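Local coordinates for YkuI protein (Bacillus subtilis, PDB 2BAS) that binds the second messenger cyclic di-GMP and probably cleaves one of its phosphodiester bonds through its EAL domain, at residues 107-112 with 141-146; 256-261 with 268-273; 298-303 with 384-389; 317-322 with 345-350. All coordinates share one frame; numbering follows the deposited sequence.

Interaction 1 (107-112 with 141-146)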
loop_
_atom_site.group_PDB
_atom_site.type_symbol
_atom_site.label_atom_id
_atom_site.label_comp_id
_atom_site.label_asym_id
_atom_site.label_seq_id
_atom_site.Cartn_x
_atom_site.Cartn_y
_atom_site.Cartn_z
ATOM N N LEU A 107 -8.560 -12.221 28.143
ATOM C CA LEU A 107 -8.092 -13.007 27.011
ATOM C C LEU A 107 -8.969 -12.768 25.785
ATOM O O LEU A 107 -10.193 -12.701 25.882
ATOM C CB LEU A 107 -8.060 -14.504 27.362
ATOM C CG LEU A 107 -6.947 -15.058 28.269
ATOM C CD1 LEU A 107 -7.097 -16.550 28.437
ATOM C CD2 LEU A 107 -5.552 -14.756 27.744
ATOM N N LEU A 108 -8.333 -12.610 24.637
ATOM C CA LEU A 108 -9.067 -12.441 23.393
ATOM C C LEU A 108 -9.516 -13.814 22.918
ATOM O O LEU A 108 -8.821 -14.802 23.155
ATOM C CB LEU A 108 -8.196 -11.742 22.338
ATOM C CG LEU A 108 -7.816 -10.283 22.650
ATOM C CD1 LEU A 108 -6.665 -9.775 21.768
ATOM C CD2 LEU A 108 -9.006 -9.334 22.556
ATOM N N ILE A 109 -10.679 -13.877 22.270
ATOM C CA ILE A 109 -11.195 -15.133 21.718
ATOM C C ILE A 109 -11.262 -15.047 20.186
ATOM O O ILE A 109 -12.155 -14.391 19.627
ATOM C CB ILE A 109 -12.598 -15.508 22.315
ATOM C CG1 ILE A 109 -12.573 -15.507 23.847
ATOM C CG2 ILE A 109 -13.057 -16.863 21.805
ATOM C CD1 ILE A 109 -13.952 -15.535 24.505
ATOM N N PHE A 110 -10.309 -15.696 19.515
ATOM C CA PHE A 110 -10.262 -15.727 18.044
ATOM C C PHE A 110 -11.021 -16.936 17.481
ATOM O O PHE A 110 -10.625 -18.093 17.680
ATOM C CB PHE A 110 -8.818 -15.764 17.542
ATOM C CG PHE A 110 -8.055 -14.481 17.732
ATOM C CD1 PHE A 110 -7.538 -14.132 18.982
ATOM C CD2 PHE A 110 -7.813 -13.637 16.647
ATOM C CE1 PHE A 110 -6.808 -12.944 19.154
ATOM C CE2 PHE A 110 -7.100 -12.448 16.816
ATOM C CZ PHE A 110 -6.588 -12.103 18.077
HETATM N N MSE A 111 -12.109 -16.655 16.773
HETATM C CA MSE A 111 -12.927 -17.687 16.153
HETATM C C MSE A 111 -13.030 -17.474 14.647
HETATM O O MSE A 111 -13.565 -16.463 14.189
HETATM C CB MSE A 111 -14.330 -17.666 16.743
HETATM C CG MSE A 111 -14.433 -18.004 18.212
HETATM SE SE MSE A 111 -16.197 -17.487 18.909
HETATM C CE MSE A 111 -16.191 -15.550 18.385
ATOM N N ASN A 112 -12.523 -18.437 13.888
ATOM C CA ASN A 112 -12.544 -18.396 12.422
ATOM C C ASN A 112 -13.860 -18.939 11.900
ATOM O O ASN A 112 -14.104 -20.144 11.937
ATOM C CB ASN A 112 -11.389 -19.224 11.860
ATOM C CG ASN A 112 -11.203 -19.047 10.365
ATOM O OD1 ASN A 112 -11.870 -18.230 9.719
ATOM N ND2 ASN A 112 -10.275 -19.818 9.803
ATOM N N HIS A 141 -16.617 -7.406 23.607
ATOM C CA HIS A 141 -15.419 -6.801 23.032
ATOM C C HIS A 141 -14.227 -7.751 23.048
ATOM O O HIS A 141 -13.169 -7.423 22.528
ATOM C CB HIS A 141 -15.076 -5.454 23.698
ATOM C CG HIS A 141 -14.596 -5.561 25.119
ATOM N ND1 HIS A 141 -15.314 -5.065 26.184
ATOM C CD2 HIS A 141 -13.460 -6.082 25.645
ATOM C CE1 HIS A 141 -14.649 -5.283 27.306
ATOM N NE2 HIS A 141 -13.523 -5.903 27.007
ATOM N N ARG A 142 -14.402 -8.924 23.648
ATOM C CA ARG A 142 -13.333 -9.914 23.724
ATOM C C ARG A 142 -13.316 -10.873 22.538
ATOM O O ARG A 142 -12.376 -11.667 22.389
ATOM C CB ARG A 142 -13.454 -10.712 25.018
ATOM C CG ARG A 142 -13.034 -9.942 26.265
ATOM C CD ARG A 142 -13.434 -10.711 27.525
ATOM N NE ARG A 142 -12.791 -12.023 27.598
ATOM C CZ ARG A 142 -13.142 -12.995 28.434
ATOM N NH1 ARG A 142 -14.148 -12.828 29.289
ATOM N NH2 ARG A 142 -12.484 -14.146 28.410
ATOM N N PHE A 143 -14.354 -10.803 21.708
ATOM C CA PHE A 143 -14.490 -11.704 20.572
ATOM C C PHE A 143 -13.843 -11.155 19.318
ATOM O O PHE A 143 -14.094 -10.015 18.918
ATOM C CB PHE A 143 -15.960 -12.002 20.276
ATOM C CG PHE A 143 -16.639 -12.828 21.332
ATOM C CD1 PHE A 143 -17.561 -12.244 22.204
ATOM C CD2 PHE A 143 -16.366 -14.190 21.460
ATOM C CE1 PHE A 143 -18.203 -13.006 23.179
ATOM C CE2 PHE A 143 -17.001 -14.951 22.438
ATOM C CZ PHE A 143 -17.921 -14.362 23.296
ATOM N N VAL A 144 -13.009 -11.978 18.695
ATOM C CA VAL A 144 -12.451 -11.632 17.397
ATOM C C VAL A 144 -12.992 -12.601 16.338
ATOM O O VAL A 144 -12.628 -13.778 16.294
ATOM C CB VAL A 144 -10.911 -11.556 17.412
ATOM C CG1 VAL A 144 -10.392 -11.194 16.039
ATOM C CG2 VAL A 144 -10.446 -10.507 18.410
ATOM N N LEU A 145 -13.889 -12.079 15.510
ATOM C CA LEU A 145 -14.488 -12.826 14.430
ATOM C C LEU A 145 -13.610 -12.736 13.173
ATOM O O LEU A 145 -13.518 -11.680 12.530
ATOM C CB LEU A 145 -15.883 -12.275 14.152
ATOM C CG LEU A 145 -16.838 -13.060 13.269
ATOM C CD1 LEU A 145 -17.433 -14.212 14.062
ATOM C CD2 LEU A 145 -17.947 -12.154 12.770
ATOM N N GLU A 146 -12.959 -13.850 12.842
ATOM C CA GLU A 146 -12.141 -13.933 11.647
ATOM C C GLU A 146 -13.003 -14.317 10.450
ATOM O O GLU A 146 -13.716 -15.318 10.485
ATOM C CB GLU A 146 -11.015 -14.944 11.822
ATOM C CG GLU A 146 -10.025 -14.652 12.949
ATOM C CD GLU A 146 -8.945 -15.739 13.076
ATOM O OE1 GLU A 146 -8.593 -16.382 12.050
ATOM O OE2 GLU A 146 -8.442 -15.946 14.205
#
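With chi1 near -71° setting its ring back beside the backbone N, F110 lies alongside V144; the backbone puts V144 CB over one face of the F110 ring, 4.0 Å from its centroid, in a CH-pi contact, and with CG1 anti to the V144 N (chi1 180°) that methyl lies 3.6 Å from F110 CD2. The rim of the same ring meets a carboxylate: E146 OE2 lies near the ring plane, 3.4 Å from F110 CD2, the two planar groups steeply inclined. On the other face of the sheet I109 CD1 packs 3.7 Å from F143 CE2, and M111, deposited as selenomethionine, bends at chi3 to bring CE to F143 CD2, an oblique Met-aromatic contact. These residues belong to adjacent parallel strands of the EAL barrel, joined by a beta-alpha-beta crossover whose helix 124-135 packs on M111, F143 and L145. Alternating bonds zip the strands, among them V144 N to I109 O (2.7 Å) and M111 N to V144 O (3.0 Å). Ahead of the ladder R142 NE, with the acceptor in its guanidinium plane, donates to L107 O at 3.2 Å, nearly straight at 171°. Apolar groups thus fill the helix-facing side, whereas on the F110 side the carboxylate of E146, salt-bridged to K197, and the amide of N112 bring polar chemistry to the C-terminal ends of the strands, where barrel enzymes generally hold their active sites.

Interaction 2 (256-261 with 268-273)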
loop_
_atom_site.group_PDB
_atom_site.type_symbol
_atom_site.label_atom_id
_atom_site.label_comp_id
_atom_site.label_asym_id
_atom_site.label_seq_id
_atom_site.Cartn_x
_atom_site.Cartn_y
_atom_site.Cartn_z
ATOM N N TYR A 256 6.441 -22.175 15.629
ATOM C CA TYR A 256 7.696 -21.647 16.163
ATOM C C TYR A 256 7.509 -21.096 17.566
ATOM O O TYR A 256 8.360 -21.297 18.427
ATOM C CB TYR A 256 8.318 -20.582 15.244
ATOM C CG TYR A 256 9.691 -20.136 15.705
ATOM C CD1 TYR A 256 10.806 -20.960 15.530
ATOM C CD2 TYR A 256 9.873 -18.908 16.336
ATOM C CE1 TYR A 256 12.061 -20.570 15.965
ATOM C CE2 TYR A 256 11.130 -18.504 16.771
ATOM C CZ TYR A 256 12.219 -19.342 16.583
ATOM O OH TYR A 256 13.469 -18.955 17.011
ATOM N N LEU A 257 6.386 -20.419 17.793
ATOM C CA LEU A 257 6.080 -19.874 19.106
ATOM C C LEU A 257 5.526 -20.953 20.033
ATOM O O LEU A 257 6.201 -21.351 20.980
ATOM C CB LEU A 257 5.121 -18.690 19.005
ATOM C CG LEU A 257 5.629 -17.501 18.189
ATOM C CD1 LEU A 257 4.544 -16.479 18.050
ATOM C CD2 LEU A 257 6.862 -16.878 18.818
ATOM N N VAL A 258 4.314 -21.427 19.749
ATOM C CA VAL A 258 3.658 -22.469 20.547
ATOM C C VAL A 258 2.648 -23.243 19.697
ATOM O O VAL A 258 1.746 -22.658 19.108
ATOM C CB VAL A 258 2.946 -21.887 21.809
ATOM C CG1 VAL A 258 2.066 -22.926 22.461
ATOM C CG2 VAL A 258 3.954 -21.404 22.836
ATOM N N SER A 259 2.817 -24.561 19.641
ATOM C CA SER A 259 1.887 -25.459 18.942
ATOM C C SER A 259 0.482 -25.487 19.598
ATOM O O SER A 259 0.318 -25.036 20.733
ATOM C CB SER A 259 2.437 -26.902 18.946
ATOM O OG SER A 259 2.486 -27.399 20.276
ATOM N N PRO A 260 -0.545 -25.976 18.877
ATOM C CA PRO A 260 -1.864 -26.052 19.516
ATOM C C PRO A 260 -1.970 -27.136 20.594
ATOM O O PRO A 260 -1.510 -28.260 20.391
ATOM C CB PRO A 260 -2.811 -26.383 18.347
ATOM C CG PRO A 260 -2.021 -26.101 17.100
ATOM C CD PRO A 260 -0.603 -26.410 17.473
ATOM N N SER A 261 -2.565 -26.786 21.731
ATOM C CA SER A 261 -2.855 -27.762 22.777
ATOM C C SER A 261 -4.275 -27.596 23.303
ATOM O O SER A 261 -4.987 -26.662 22.932
ATOM C CB SER A 261 -1.834 -27.696 23.925
ATOM O OG SER A 261 -2.033 -26.556 24.744
ATOM N N ASP A 268 2.758 -15.754 30.847
ATOM C CA ASP A 268 4.146 -15.363 30.620
ATOM C C ASP A 268 4.965 -16.536 30.081
ATOM O O ASP A 268 6.197 -16.508 30.126
ATOM C CB ASP A 268 4.778 -14.879 31.932
ATOM C CG ASP A 268 4.086 -13.656 32.509
ATOM O OD1 ASP A 268 3.481 -12.809 31.605
ATOM O OD2 ASP A 268 4.165 -13.538 33.874
ATOM N N VAL A 269 4.280 -17.556 29.567
ATOM C CA VAL A 269 4.925 -18.798 29.125
ATOM C C VAL A 269 6.184 -18.584 28.283
ATOM O O VAL A 269 7.154 -19.337 28.408
ATOM C CB VAL A 269 3.932 -19.740 28.375
ATOM C CG1 VAL A 269 3.302 -19.040 27.157
ATOM C CG2 VAL A 269 4.613 -21.059 27.967
ATOM N N LEU A 270 6.176 -17.540 27.458
ATOM C CA LEU A 270 7.232 -17.346 26.480
ATOM C C LEU A 270 7.994 -16.018 26.615
ATOM O O LEU A 270 8.897 -15.744 25.820
ATOM C CB LEU A 270 6.624 -17.486 25.081
ATOM C CG LEU A 270 7.317 -18.445 24.109
ATOM C CD1 LEU A 270 7.358 -19.874 24.675
ATOM C CD2 LEU A 270 6.609 -18.424 22.763
ATOM N N LYS A 271 7.655 -15.219 27.630
ATOM C CA LYS A 271 8.227 -13.868 27.817
ATOM C C LYS A 271 9.750 -13.755 27.636
ATOM O O LYS A 271 10.233 -12.847 26.950
ATOM C CB LYS A 271 7.814 -13.277 29.174
ATOM C CG LYS A 271 8.109 -11.772 29.322
ATOM C CD LYS A 271 7.534 -11.199 30.618
ATOM C CE LYS A 271 6.003 -11.026 30.551
ATOM N NZ LYS A 271 5.380 -10.821 31.897
ATOM N N GLN A 272 10.496 -14.672 28.249
ATOM C CA GLN A 272 11.958 -14.598 28.214
ATOM C C GLN A 272 12.581 -14.906 26.860
ATOM O O GLN A 272 13.468 -14.184 26.415
ATOM C CB GLN A 272 12.586 -15.438 29.331
ATOM C CG GLN A 272 12.216 -14.931 30.719
ATOM C CD GLN A 272 12.187 -13.406 30.787
ATOM O OE1 GLN A 272 13.187 -12.739 30.516
ATOM N NE2 GLN A 272 11.029 -12.853 31.142
ATOM N N ARG A 273 12.115 -15.965 26.211
ATOM C CA ARG A 273 12.614 -16.340 24.897
ATOM C C ARG A 273 12.377 -15.212 23.888
ATOM O O ARG A 273 13.282 -14.856 23.135
ATOM C CB ARG A 273 11.965 -17.648 24.438
ATOM C CG ARG A 273 12.305 -18.067 23.021
ATOM C CD ARG A 273 11.468 -19.261 22.619
ATOM N NE ARG A 273 11.384 -19.414 21.170
ATOM C CZ ARG A 273 10.790 -20.432 20.554
ATOM N NH1 ARG A 273 10.225 -21.408 21.248
ATOM N NH2 ARG A 273 10.768 -20.477 19.233
#
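R273 stretches from its helix to Y256, its chain extended from CG to NE. CB, CG and CD serve as the spacer; NE has a long, weak ion pair with E277. R273 CZ lies 3.3 Å from Y256 O and 4.5 Å from the centroid of the Y256 ring, a cation-pi contact over the face. R273 NH1 approaches L257 O at 4.0 Å. R273 NH2 does most: it sits 3.1 Å above the centre of the Y256 ring, the guanidinium standing almost upright on it, and gives Y256 O a weak hydrogen bond of 2.7 Å, bent to 122°. An alanine replacing Y256 would probably leave the R273 guanidinium without its aromatic floor, and E277 without the hydroxyl that bonds to it. Nearby, L270 CD2 packs 4.0 Å from V258 CG2. The contact links the loop after strand 249-252 to the first turn of the long helix 271-311, with F46 of strand 38-47 behind L257, V258 and L270, and helix 238-246 against Y256.

Interaction 3 (298-303 with 384-389)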
loop_
_atom_site.group_PDB
_atom_site.type_symbol
_atom_site.label_atom_id
_atom_site.label_comp_id
_atom_site.label_asym_id
_atom_site.label_seq_id
_atom_site.Cartn_x
_atom_site.Cartn_y
_atom_site.Cartn_z
ATOM N N GLN A 298 28.693 10.078 3.985
ATOM C CA GLN A 298 29.877 10.084 3.137
ATOM C C GLN A 298 29.564 10.463 1.689
ATOM O O GLN A 298 30.373 11.093 1.030
ATOM C CB GLN A 298 30.713 8.792 3.266
ATOM C CG GLN A 298 31.520 8.740 4.582
ATOM C CD GLN A 298 32.840 7.966 4.480
ATOM O OE1 GLN A 298 32.852 6.745 4.327
ATOM N NE2 GLN A 298 33.958 8.680 4.597
ATOM N N PHE A 299 28.376 10.114 1.202
ATOM C CA PHE A 299 28.005 10.454 -0.168
ATOM C C PHE A 299 27.847 11.961 -0.288
ATOM O O PHE A 299 28.363 12.565 -1.229
ATOM C CB PHE A 299 26.712 9.752 -0.584
ATOM C CG PHE A 299 26.563 9.590 -2.067
ATOM C CD1 PHE A 299 27.080 8.475 -2.709
ATOM C CD2 PHE A 299 25.898 10.546 -2.821
ATOM C CE1 PHE A 299 26.939 8.316 -4.079
ATOM C CE2 PHE A 299 25.757 10.404 -4.195
ATOM C CZ PHE A 299 26.277 9.287 -4.827
ATOM N N TYR A 300 27.158 12.559 0.684
ATOM C CA TYR A 300 26.933 13.995 0.702
ATOM C C TYR A 300 28.244 14.771 0.627
ATOM O O TYR A 300 28.321 15.794 -0.055
ATOM C CB TYR A 300 26.135 14.424 1.949
ATOM C CG TYR A 300 26.055 15.926 2.138
ATOM C CD1 TYR A 300 25.272 16.711 1.293
ATOM C CD2 TYR A 300 26.766 16.564 3.154
ATOM C CE1 TYR A 300 25.199 18.105 1.455
ATOM C CE2 TYR A 300 26.695 17.947 3.323
ATOM C CZ TYR A 300 25.913 18.708 2.463
ATOM O OH TYR A 300 25.830 20.075 2.607
ATOM N N LYS A 301 29.265 14.291 1.330
ATOM C CA LYS A 301 30.558 14.981 1.355
ATOM C C LYS A 301 31.208 14.952 -0.025
ATOM O O LYS A 301 31.747 15.969 -0.479
ATOM C CB LYS A 301 31.504 14.406 2.414
ATOM C CG LYS A 301 30.919 14.358 3.811
ATOM C CD LYS A 301 31.997 14.467 4.895
ATOM C CE LYS A 301 31.591 13.734 6.181
ATOM N NZ LYS A 301 30.152 13.911 6.551
ATOM N N ARG A 302 31.128 13.797 -0.690
ATOM C CA ARG A 302 31.694 13.638 -2.026
ATOM C C ARG A 302 31.050 14.624 -3.004
ATOM O O ARG A 302 31.750 15.353 -3.717
ATOM C CB ARG A 302 31.566 12.190 -2.519
ATOM C CG ARG A 302 32.104 11.939 -3.914
ATOM C CD ARG A 302 33.602 11.750 -3.904
ATOM N NE ARG A 302 34.193 11.832 -5.241
ATOM C CZ ARG A 302 34.621 12.962 -5.812
ATOM N NH1 ARG A 302 34.517 14.130 -5.174
ATOM N NH2 ARG A 302 35.149 12.926 -7.029
ATOM N N VAL A 303 29.723 14.672 -3.003
ATOM C CA VAL A 303 28.976 15.564 -3.884
ATOM C C VAL A 303 29.213 17.047 -3.561
ATOM O O VAL A 303 29.361 17.857 -4.472
ATOM C CB VAL A 303 27.475 15.191 -3.902
ATOM C CG1 VAL A 303 26.616 16.261 -4.604
ATOM C CG2 VAL A 303 27.292 13.800 -4.560
ATOM N N LEU A 384 16.553 21.535 6.313
ATOM C CA LEU A 384 17.658 20.784 6.884
ATOM C C LEU A 384 18.992 21.265 6.299
ATOM O O LEU A 384 20.041 21.153 6.942
ATOM C CB LEU A 384 17.437 19.296 6.604
ATOM C CG LEU A 384 18.450 18.199 6.932
ATOM C CD1 LEU A 384 18.351 17.782 8.394
ATOM C CD2 LEU A 384 18.200 17.006 6.015
ATOM N N ARG A 385 18.932 21.799 5.075
ATOM C CA ARG A 385 20.102 22.310 4.343
ATOM C C ARG A 385 21.164 21.248 4.059
ATOM O O ARG A 385 22.350 21.569 3.930
ATOM C CB ARG A 385 20.689 23.567 5.010
ATOM C CG ARG A 385 19.879 24.825 4.708
ATOM C CD ARG A 385 20.559 26.111 5.153
ATOM N NE ARG A 385 20.299 26.450 6.553
ATOM C CZ ARG A 385 20.804 27.517 7.168
ATOM N NH1 ARG A 385 21.602 28.354 6.514
ATOM N NH2 ARG A 385 20.513 27.755 8.442
ATOM N N LYS A 386 20.722 19.991 3.976
ATOM C CA LYS A 386 21.576 18.852 3.641
ATOM C C LYS A 386 20.901 18.055 2.538
ATOM O O LYS A 386 19.697 18.220 2.288
ATOM C CB LYS A 386 21.756 17.916 4.842
ATOM C CG LYS A 386 22.239 18.542 6.149
ATOM C CD LYS A 386 23.771 18.548 6.297
ATOM C CE LYS A 386 24.390 19.894 5.928
ATOM N NZ LYS A 386 24.004 20.990 6.876
ATOM N N GLY A 387 21.675 17.181 1.891
ATOM C CA GLY A 387 21.152 16.254 0.890
ATOM C C GLY A 387 20.827 14.926 1.551
ATOM O O GLY A 387 20.993 14.806 2.770
ATOM N N PHE A 388 20.365 13.936 0.766
ATOM C CA PHE A 388 20.008 12.593 1.296
ATOM C C PHE A 388 19.498 11.580 0.266
ATOM O O PHE A 388 18.980 11.954 -0.790
ATOM C CB PHE A 388 18.979 12.701 2.415
ATOM C CG PHE A 388 17.754 13.473 2.030
ATOM C CD1 PHE A 388 16.776 12.896 1.228
ATOM C CD2 PHE A 388 17.578 14.782 2.475
ATOM C CE1 PHE A 388 15.648 13.613 0.868
ATOM C CE2 PHE A 388 16.454 15.503 2.128
ATOM C CZ PHE A 388 15.485 14.928 1.324
ATOM N N PHE A 389 19.636 10.296 0.613
ATOM C CA PHE A 389 19.222 9.186 -0.228
ATOM C C PHE A 389 17.734 8.946 -0.143
ATOM O O PHE A 389 17.153 8.950 0.944
ATOM C CB PHE A 389 19.861 7.867 0.251
ATOM C CG PHE A 389 21.291 7.666 -0.153
ATOM C CD1 PHE A 389 21.821 8.282 -1.271
ATOM C CD2 PHE A 389 22.087 6.778 0.553
ATOM C CE1 PHE A 389 23.146 8.073 -1.643
ATOM C CE2 PHE A 389 23.417 6.552 0.180
ATOM C CZ PHE A 389 23.948 7.208 -0.919
#
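Aromatic contact joins F299 to F389: the tip of the F389 ring comes over one face of F299, CE1 lying 3.7 Å above that plane and displaced toward its rim, while F389 CZ is 3.7 Å from F299 CG. The centroids are 5.2 Å apart and the planes meet at 57°, so the pair is neither a stack nor a T. F299 has CG opposite its backbone N (chi1 -157°), which swings the ring off the helix toward the sheet, where F405 and L419 also touch it. Both segments belong to the C-terminal domain, whose antiparallel sheet, with the strand order 3-2-1-6-5-4, is consistent with a PAS-like fold; the helix 271-311, arriving from the EAL domain, runs along this sheet, and strand 388-394 forms one of its outermost strands within the chain. Van der Waals contact with polar atoms nearby centres on Y300. Its ring passes beside the backbone of G387, Y300 CE1 being 3.7 Å from G387 N, where the lack of a side chain lets the tyrosine come close. The K386 side chain, bent at chi2, chi3 and chi4, runs at about a right angle to that of Y300 and sets CE 3.6 Å from Y300 OH, methylene against hydroxyl. No hydrogen bond spans the two segments. At the start of the second segment, L384 packs on L384 of the second subunit.

Interaction 4 (317-322 with 345-350)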
loop_
_atom_site.group_PDB
_atom_site.type_symbol
_atom_site.label_atom_id
_atom_site.label_comp_id
_atom_site.label_asym_id
_atom_site.label_seq_id
_atom_site.Cartn_x
_atom_site.Cartn_y
_atom_site.Cartn_z
ATOM N N SER A 317 27.108 27.626 -17.834
ATOM C CA SER A 317 25.686 27.327 -17.581
ATOM C C SER A 317 25.384 25.990 -16.892
ATOM O O SER A 317 26.261 25.137 -16.758
ATOM C CB SER A 317 24.905 27.396 -18.895
ATOM O OG SER A 317 25.083 26.207 -19.647
ATOM N N ASP A 318 24.122 25.819 -16.491
ATOM C CA ASP A 318 23.652 24.639 -15.762
ATOM C C ASP A 318 23.832 23.329 -16.529
ATOM O O ASP A 318 24.291 22.335 -15.951
ATOM C CB ASP A 318 22.172 24.780 -15.383
ATOM C CG ASP A 318 21.900 25.928 -14.427
ATOM O OD1 ASP A 318 22.827 26.399 -13.730
ATOM O OD2 ASP A 318 20.725 26.352 -14.366
ATOM N N ASP A 319 23.457 23.320 -17.811
ATOM C CA ASP A 319 23.561 22.113 -18.652
ATOM C C ASP A 319 25.010 21.659 -18.820
ATOM O O ASP A 319 25.298 20.462 -18.844
ATOM C CB ASP A 319 22.895 22.317 -20.018
ATOM C CG ASP A 319 21.374 22.292 -19.943
ATOM O OD1 ASP A 319 20.802 21.204 -19.741
ATOM O OD2 ASP A 319 20.744 23.357 -20.105
ATOM N N ASP A 320 25.920 22.618 -18.909
ATOM C CA ASP A 320 27.330 22.306 -18.988
ATOM C C ASP A 320 27.862 21.819 -17.641
ATOM O O ASP A 320 28.735 20.949 -17.597
ATOM C CB ASP A 320 28.117 23.504 -19.517
ATOM C CG ASP A 320 27.880 23.750 -21.020
ATOM O OD1 ASP A 320 27.514 22.786 -21.740
ATOM O OD2 ASP A 320 28.070 24.903 -21.485
ATOM N N PHE A 321 27.315 22.357 -16.549
ATOM C CA PHE A 321 27.730 21.948 -15.201
ATOM C C PHE A 321 27.457 20.467 -14.888
ATOM O O PHE A 321 28.317 19.788 -14.318
ATOM C CB PHE A 321 27.126 22.870 -14.122
ATOM C CG PHE A 321 27.085 22.259 -12.741
ATOM C CD1 PHE A 321 28.254 22.082 -11.997
ATOM C CD2 PHE A 321 25.871 21.863 -12.180
ATOM C CE1 PHE A 321 28.211 21.501 -10.716
ATOM C CE2 PHE A 321 25.813 21.284 -10.891
ATOM C CZ PHE A 321 26.980 21.106 -10.164
ATOM N N ILE A 322 26.274 19.975 -15.255
ATOM C CA ILE A 322 25.910 18.587 -14.950
ATOM C C ILE A 322 26.683 17.576 -15.803
ATOM O O ILE A 322 26.944 16.453 -15.358
ATOM C CB ILE A 322 24.373 18.318 -14.987
ATOM C CG1 ILE A 322 23.772 18.585 -16.378
ATOM C CG2 ILE A 322 23.657 19.126 -13.897
ATOM C CD1 ILE A 322 22.298 18.182 -16.501
ATOM N N GLN A 345 12.036 21.129 -14.232
ATOM C CA GLN A 345 13.394 20.755 -14.566
ATOM C C GLN A 345 14.108 21.919 -15.265
ATOM O O GLN A 345 13.640 22.402 -16.293
ATOM C CB GLN A 345 13.381 19.499 -15.431
ATOM C CG GLN A 345 14.701 18.790 -15.457
ATOM C CD GLN A 345 14.609 17.343 -15.893
ATOM O OE1 GLN A 345 13.691 16.623 -15.520
ATOM N NE2 GLN A 345 15.588 16.902 -16.655
ATOM N N LEU A 346 15.221 22.378 -14.684
ATOM C CA LEU A 346 15.994 23.525 -15.203
ATOM C C LEU A 346 17.010 23.156 -16.296
ATOM O O LEU A 346 17.567 24.035 -16.951
ATOM C CB LEU A 346 16.742 24.226 -14.057
ATOM C CG LEU A 346 15.984 24.919 -12.915
ATOM C CD1 LEU A 346 16.888 25.202 -11.694
ATOM C CD2 LEU A 346 15.288 26.198 -13.386
ATOM N N THR A 347 17.255 21.861 -16.470
ATOM C CA THR A 347 18.259 21.345 -17.398
ATOM C C THR A 347 17.701 20.167 -18.184
ATOM O O THR A 347 16.699 19.581 -17.795
ATOM C CB THR A 347 19.451 20.733 -16.625
ATOM O OG1 THR A 347 18.967 19.694 -15.759
ATOM C CG2 THR A 347 20.201 21.768 -15.814
ATOM N N GLY A 348 18.367 19.787 -19.269
ATOM C CA GLY A 348 18.092 18.493 -19.877
ATOM C C GLY A 348 18.631 17.443 -18.915
ATOM O O GLY A 348 19.042 17.778 -17.796
ATOM N N ASN A 349 18.629 16.177 -19.334
ATOM C CA ASN A 349 19.229 15.114 -18.540
ATOM C C ASN A 349 20.595 14.782 -19.095
ATOM O O ASN A 349 20.830 14.946 -20.300
ATOM C CB ASN A 349 18.401 13.824 -18.619
ATOM C CG ASN A 349 17.217 13.812 -17.683
ATOM O OD1 ASN A 349 17.030 14.714 -16.875
ATOM N ND2 ASN A 349 16.403 12.779 -17.793
ATOM N N VAL A 350 21.498 14.327 -18.224
ATOM C CA VAL A 350 22.682 13.606 -18.691
ATOM C C VAL A 350 22.447 12.177 -18.238
ATOM O O VAL A 350 21.959 11.953 -17.124
ATOM C CB VAL A 350 24.060 14.211 -18.254
ATOM C CG1 VAL A 350 24.179 15.640 -18.756
ATOM C CG2 VAL A 350 24.277 14.165 -16.751
#
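D319 in the first turn of helix 318-328 comes up to T347, their CA atoms 5.5 Å apart, where the chain leads into strand 349-353, and one turn on I322 and V350 are 7.0 Å apart by CA. D319 OD1 takes the backbone N of G348 on its syn lone pair, a hydrogen bond of 2.9 Å and 153°. D319 OD1 also lies 3.4 Å from T347 CB and has a weak hydrogen bond with Y359 OH. D318 CB packs on T347 CG2 at 3.6 Å, while the D318 carboxylate pairs with R311. I322 carries CG1 between its backbone N and carbonyl carbon (chi1 61°), which sends I322 CD1 tip to tip with T347, 3.7 Å from T347 OG1. The V350 and I322 side chains meet at a slant, CG1 to CG1 3.8 Å. T347 OG1 donates to G348 O at 2.8 Å, in the carbonyl plane, and accepts M338 N from the neighbouring strand. A leucine at D319 is likely to leave G348 N without its acceptor and set the turn around T347 freer to shift against the helix. This is packing of a helix onto the sheet of the C-terminal domain: I322 and V350 make an apolar seam, and nearer the start of helix 318-328 the hydroxyl of T347 and the amide of G348 each find partners, so the polar groups buried in the turn are met by directed bonds.

How the interactions relate
Interactions 1 and 4 are buried, whereas 2 and 3 lie nearer the surface. Interaction 1 is strand against strand in the EAL barrel, held chiefly by backbone bonds. Interaction 2, about 19 Å from it between centres, uses a cation over a ring where helix 271-311 leaves that domain. The same helix carries 298-303 of interaction 3 into the C-terminal domain, about 46 Å from interaction 2 between centres, and there aromatic and van der Waals contact does the work without hydrogen bonds. Interaction 4, nested in the chain loop closed by interaction 3, reaches the same sheet with the next helix and adds a carboxylate-to-amide bond to its apolar seam.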